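PDB 5EJQ: myosin-I heavy chain from Dictyostelium discoideum, which is an actin-based motor with ATPase activity that takes part in the early steps of phagocytosis and in adhesion, represented here by a MyTH4-FERM part of its tail. Local coordinates for residues G338-Q343 with K386-E391; E402-A407 with A442-L447. The protein carries 3 engineered substitutions. All coordinates share one frame; numbering follows the deposited sequence.

Contact 1 (G338-Q343 with K386-E391); sequences GSLKLQ and KGLSPE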
loop_
_atom_site.group_PDB
_atom_site.type_symbol
_atom_site.label_atom_id
_atom_site.label_comp_id
_atom_site.label_asym_id
_atom_site.label_seq_id
_atom_site.Cartn_x
_atom_site.Cartn_y
_atom_site.Cartn_z
ATOM N N GLY A 338 -6.559 13.133 -28.754
ATOM C CA GLY A 338 -6.531 11.770 -29.285
ATOM C C GLY A 338 -6.017 11.639 -30.711
ATOM O O GLY A 338 -5.299 10.686 -31.023
ATOM N N SER A 339 -6.340 12.610 -31.585
ATOM C CA SER A 339 -5.891 12.594 -32.997
ATOM C C SER A 339 -4.406 12.897 -33.099
ATOM O O SER A 339 -3.716 12.331 -33.957
ATOM C CB SER A 339 -6.717 13.561 -33.840
ATOM O OG SER A 339 -6.630 14.885 -33.344
ATOM N N LEU A 340 -3.896 13.775 -32.206
ATOM C CA LEU A 340 -2.459 14.061 -32.127
ATOM C C LEU A 340 -1.694 12.845 -31.606
ATOM O O LEU A 340 -0.578 12.591 -32.062
ATOM C CB LEU A 340 -2.172 15.276 -31.231
ATOM C CG LEU A 340 -2.424 16.630 -31.892
ATOM C CD1 LEU A 340 -2.453 17.731 -30.854
ATOM C CD2 LEU A 340 -1.411 16.902 -33.032
ATOM N N LYS A 341 -2.296 12.102 -30.647
ATOM C CA LYS A 341 -1.686 10.888 -30.100
ATOM C C LYS A 341 -1.581 9.828 -31.193
ATOM O O LYS A 341 -0.524 9.191 -31.330
ATOM C CB LYS A 341 -2.466 10.347 -28.888
ATOM C CG LYS A 341 -1.753 9.139 -28.253
ATOM C CD LYS A 341 -2.278 8.813 -26.898
ATOM C CE LYS A 341 -1.301 9.193 -25.813
ATOM N NZ LYS A 341 -1.649 8.579 -24.497
ATOM N N LEU A 342 -2.661 9.662 -31.985
ATOM C CA LEU A 342 -2.649 8.726 -33.122
ATOM C C LEU A 342 -1.580 9.157 -34.141
ATOM O O LEU A 342 -0.793 8.315 -34.578
ATOM C CB LEU A 342 -4.047 8.605 -33.759
ATOM C CG LEU A 342 -4.217 7.669 -34.972
ATOM C CD1 LEU A 342 -3.812 6.199 -34.653
ATOM C CD2 LEU A 342 -5.636 7.699 -35.442
ATOM N N GLN A 343 -1.498 10.482 -34.454
ATOM C CA GLN A 343 -0.464 11.010 -35.349
ATOM C C GLN A 343 0.926 10.691 -34.789
ATOM O O GLN A 343 1.792 10.256 -35.545
ATOM C CB GLN A 343 -0.620 12.534 -35.597
ATOM C CG GLN A 343 0.462 13.127 -36.532
ATOM C CD GLN A 343 0.334 12.706 -37.982
ATOM O OE1 GLN A 343 -0.739 12.350 -38.458
ATOM N NE2 GLN A 343 1.428 12.755 -38.726
ATOM N N LYS A 386 -1.570 15.643 -40.995
ATOM C CA LYS A 386 -0.672 15.147 -42.047
ATOM C C LYS A 386 0.621 15.974 -42.174
ATOM O O LYS A 386 0.577 17.203 -42.273
ATOM C CB LYS A 386 -1.402 15.122 -43.392
ATOM C CG LYS A 386 -0.615 14.370 -44.458
ATOM C CD LYS A 386 -1.271 14.429 -45.787
ATOM C CE LYS A 386 -0.276 14.011 -46.834
ATOM N NZ LYS A 386 -0.859 14.172 -48.168
ATOM N N GLY A 387 1.756 15.288 -42.148
ATOM C CA GLY A 387 3.053 15.938 -42.275
ATOM C C GLY A 387 3.710 16.291 -40.961
ATOM O O GLY A 387 4.854 16.763 -40.948
ATOM N N LEU A 388 2.997 16.085 -39.840
ATOM C CA LEU A 388 3.593 16.340 -38.527
ATOM C C LEU A 388 4.470 15.166 -38.170
ATOM O O LEU A 388 4.024 14.018 -38.283
ATOM C CB LEU A 388 2.528 16.497 -37.432
ATOM C CG LEU A 388 1.813 17.836 -37.283
ATOM C CD1 LEU A 388 0.881 17.797 -36.053
ATOM C CD2 LEU A 388 2.808 18.991 -37.113
ATOM N N SER A 389 5.717 15.446 -37.752
ATOM C CA SER A 389 6.671 14.444 -37.284
ATOM C C SER A 389 6.166 13.888 -35.920
ATOM O O SER A 389 5.295 14.531 -35.308
ATOM C CB SER A 389 8.037 15.099 -37.067
ATOM O OG SER A 389 7.996 15.984 -35.957
ATOM N N PRO A 390 6.721 12.753 -35.385
ATOM C CA PRO A 390 6.257 12.274 -34.069
ATOM C C PRO A 390 6.511 13.307 -32.984
ATOM O O PRO A 390 5.623 13.539 -32.175
ATOM C CB PRO A 390 7.080 10.998 -33.826
ATOM C CG PRO A 390 8.202 11.050 -34.786
ATOM C CD PRO A 390 7.717 11.829 -35.968
ATOM N N GLU A 391 7.680 13.984 -33.035
ATOM C CA GLU A 391 8.124 15.019 -32.111
ATOM C C GLU A 391 7.158 16.212 -32.049
ATOM O O GLU A 391 6.848 16.688 -30.956
ATOM C CB GLU A 391 9.532 15.532 -32.483
ATOM C CG GLU A 391 10.639 14.507 -32.323
ATOM C CD GLU A 391 10.729 13.472 -33.432
ATOM O OE1 GLU A 391 10.398 13.815 -34.591
ATOM O OE2 GLU A 391 11.095 12.311 -33.136
#

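Contact 2 (E402-A407 with A442-L447); sequences EKHPLA and ATSKML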
loop_
_atom_site.group_PDB
_atom_site.type_symbol
_atom_site.label_atom_id
_atom_site.label_comp_id
_atom_site.label_asym_id
_atom_site.label_seq_id
_atom_site.Cartn_x
_atom_site.Cartn_y
_atom_site.Cartn_z
ATOM N N GLU A 402 -1.514 20.417 -21.134
ATOM C CA GLU A 402 -1.087 21.452 -20.195
ATOM C C GLU A 402 -2.025 22.643 -20.142
ATOM O O GLU A 402 -2.123 23.290 -19.089
ATOM C CB GLU A 402 0.361 21.893 -20.443
ATOM C CG GLU A 402 1.384 20.859 -19.973
ATOM C CD GLU A 402 1.513 20.575 -18.480
ATOM O OE1 GLU A 402 1.048 21.402 -17.664
ATOM O OE2 GLU A 402 2.116 19.535 -18.124
ATOM N N LYS A 403 -2.744 22.913 -21.243
ATOM C CA LYS A 403 -3.690 24.029 -21.265
ATOM C C LYS A 403 -5.049 23.658 -20.656
ATOM O O LYS A 403 -5.868 24.546 -20.448
ATOM C CB LYS A 403 -3.863 24.599 -22.691
ATOM C CG LYS A 403 -2.731 25.516 -23.112
ATOM C CD LYS A 403 -2.926 26.008 -24.540
ATOM C CE LYS A 403 -1.775 26.868 -25.002
ATOM N NZ LYS A 403 -1.753 28.189 -24.315
ATOM N N HIS A 404 -5.319 22.366 -20.419
ATOM C CA HIS A 404 -6.605 21.967 -19.836
ATOM C C HIS A 404 -6.744 22.494 -18.384
ATOM O O HIS A 404 -5.746 22.490 -17.689
ATOM C CB HIS A 404 -6.774 20.438 -19.846
ATOM C CG HIS A 404 -8.183 20.036 -19.616
ATOM N ND1 HIS A 404 -8.684 19.865 -18.335
ATOM C CD2 HIS A 404 -9.193 19.898 -20.504
ATOM C CE1 HIS A 404 -9.964 19.578 -18.484
ATOM N NE2 HIS A 404 -10.316 19.581 -19.776
ATOM N N PRO A 405 -7.941 22.946 -17.908
ATOM C CA PRO A 405 -8.052 23.420 -16.511
ATOM C C PRO A 405 -7.656 22.381 -15.450
ATOM O O PRO A 405 -7.322 22.770 -14.343
ATOM C CB PRO A 405 -9.550 23.746 -16.374
ATOM C CG PRO A 405 -10.031 23.979 -17.737
ATOM C CD PRO A 405 -9.239 23.080 -18.611
ATOM N N LEU A 406 -7.709 21.072 -15.777
ATOM C CA LEU A 406 -7.435 20.006 -14.801
ATOM C C LEU A 406 -5.972 19.583 -14.731
ATOM O O LEU A 406 -5.618 18.749 -13.902
ATOM C CB LEU A 406 -8.358 18.793 -15.036
ATOM C CG LEU A 406 -9.850 19.008 -14.744
ATOM C CD1 LEU A 406 -10.610 17.717 -14.855
ATOM C CD2 LEU A 406 -10.087 19.629 -13.376
ATOM N N ALA A 407 -5.130 20.150 -15.609
ATOM C CA ALA A 407 -3.705 19.864 -15.651
ATOM C C ALA A 407 -3.080 20.394 -14.356
ATOM O O ALA A 407 -3.509 21.433 -13.849
ATOM C CB ALA A 407 -3.072 20.568 -16.848
ATOM N N ALA A 442 -19.355 18.655 -16.425
ATOM C CA ALA A 442 -20.395 18.713 -17.465
ATOM C C ALA A 442 -20.212 19.887 -18.437
ATOM O O ALA A 442 -20.649 19.798 -19.585
ATOM C CB ALA A 442 -21.779 18.765 -16.834
ATOM N N THR A 443 -19.570 20.982 -17.979
ATOM C CA THR A 443 -19.356 22.216 -18.759
ATOM C C THR A 443 -17.879 22.545 -18.962
ATOM O O THR A 443 -17.560 23.484 -19.707
ATOM C CB THR A 443 -20.090 23.397 -18.095
ATOM O OG1 THR A 443 -19.553 23.617 -16.783
ATOM C CG2 THR A 443 -21.610 23.184 -18.017
ATOM N N SER A 444 -16.978 21.795 -18.289
ATOM C CA SER A 444 -15.528 22.013 -18.341
ATOM C C SER A 444 -15.135 23.373 -17.746
ATOM O O SER A 444 -14.251 24.049 -18.264
ATOM C CB SER A 444 -14.995 21.857 -19.768
ATOM O OG SER A 444 -14.606 20.518 -20.002
ATOM N N LYS A 445 -15.786 23.765 -16.653
ATOM C CA LYS A 445 -15.518 25.057 -16.057
ATOM C C LYS A 445 -15.161 25.014 -14.603
ATOM O O LYS A 445 -15.798 24.305 -13.820
ATOM C CB LYS A 445 -16.735 25.986 -16.252
ATOM C CG LYS A 445 -16.898 26.521 -17.670
ATOM C CD LYS A 445 -18.359 26.890 -17.945
ATOM C CE LYS A 445 -18.548 27.525 -19.308
ATOM N NZ LYS A 445 -19.973 27.866 -19.572
ATOM N N MET A 446 -14.193 25.858 -14.231
ATOM C CA MET A 446 -13.808 26.101 -12.842
ATOM C C MET A 446 -14.901 27.003 -12.292
ATOM O O MET A 446 -15.316 27.947 -12.971
ATOM C CB MET A 446 -12.450 26.830 -12.770
ATOM C CG MET A 446 -11.272 25.919 -12.943
ATOM S SD MET A 446 -11.175 24.609 -11.678
ATOM C CE MET A 446 -9.815 23.674 -12.324
ATOM N N LEU A 447 -15.387 26.710 -11.101
ATOM C CA LEU A 447 -16.465 27.482 -10.475
ATOM C C LEU A 447 -16.039 28.347 -9.313
ATOM O O LEU A 447 -16.670 29.369 -9.059
ATOM C CB LEU A 447 -17.628 26.563 -10.023
ATOM C CG LEU A 447 -18.297 25.649 -11.063
ATOM C CD1 LEU A 447 -19.412 24.863 -10.419
ATOM C CD2 LEU A 447 -18.855 26.432 -12.251
HETATM O O HOH W 1 -12.517 20.129 -21.583
#

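Contact 1 (G338-Q343 with K386-E391)
The amide of Gln343 is the flat group of this contact. It meets the carbonyl of Leu388 through NE2, with the acceptor almost in the amide plane, 11° out of it. Gln343 NE2 gives an N-H to the carbonyl O of Leu388 at 2.9 Å, with an N-H...O angle of 155°. The donor in turn sits in the carbonyl plane, on a lone pair. Asp348 OD1 takes a second hydrogen bond from NE2 and another from Gly387 N, so two acceptors fix the rotation of the amide. The chain of Gln343 leaves with CG anti to the backbone N (chi1 180°) and bends at chi2, which lays the amide against residues 386-388. Gln343 CG lies 4.1 Å from Leu388 CB. The contact lies in the helical central lobe of the FERM domain, where helix 331-346 meets the loop leading into helix 390-402. Ser389 is the N-cap of that helix, its OG bonded to Asp392 N. With an alanine here instead of Gln343, Leu388 O and Asp348 OD1 would probably both lose the NE2 donor, and a gap would be likely beside Leu388 CB. One turn earlier, Leu340 CD2 touches Leu388 CD1 at 3.9 Å. Gln396 packs on both leucines.

Contact 2 (E402-A407 with A442-L447)
Apolar contacts centre on the methyl end of Met446, which meets Pro405 and Leu406. Met446 CE lies 4.1 Å from Pro405 CB and 4.2 Å from Leu406 CD2. Met446 CE also comes to 3.3 Å from Pro405 O, a close van der Waals approach to the backbone. Met446 starts with CG beside its backbone N, bends at chi2 (-60°), then runs extended to CE, and this course carries the methyl across to the turn. Tyr439 of the adjacent strand 435-440 and Ala430 of strand 426-432 touch both Met446 and Leu406.

The polar link runs through one water. It is hydrogen-bonded to His404 NE2 at 2.9 Å and to Ser444 OG at 2.6 Å. His404 NE2 and Ser444 OG lie 4.4 Å apart, too far for a direct hydrogen bond, and the water joins them.

The contact joins two parts of the FERM domain. Residues 402-407 connect the end of helix 390-402 in the helical central lobe to strand 410-415. Strand 445-450 is at the other margin of the same four-stranded antiparallel sheet. Ser444 and Lys445 form a G1 beta bulge opposite Asp440, at the turn between strands 435-440 and 445-450.

Hydrogen bonds within 402-407 shape the surface that receives Met446. His404 to Ala407 is a type I beta turn, closed by Ala407 N to His404 O at 3.2 Å. Leu406 N also donates to His404 ND1 at 3.0 Å, tilted 22° from the ring plane. This leaves NE2 for the water, and both ring nitrogens have partners. Pro405 CD lies over one face of the imidazole, near its rim, and Leu406 CA lies at its edge. The ring of Tyr333 also meets it, at an inclined angle.

How the contacts relate
Both contacts lie in the FERM region, on the same side of the chain's centre. Going from the N terminus, helix 331-346 comes first. Contact 1 closes a loop of 42 residues, largely helical, by bringing 386-391 back to that helix. The chain then runs along helix 390-402, which leads from contact 1 to contact 2. Contact 2 closes a second loop, of 34 residues with strands and no helix, between 402-407 and 442-447. The two loops follow in series and neither nest nor cross. The centres of the two contacts are about 23 Å apart, and the contacts do not touch. Contact 1 ties together helical parts of the central lobe; contact 2 ties that lobe to the following beta sheet.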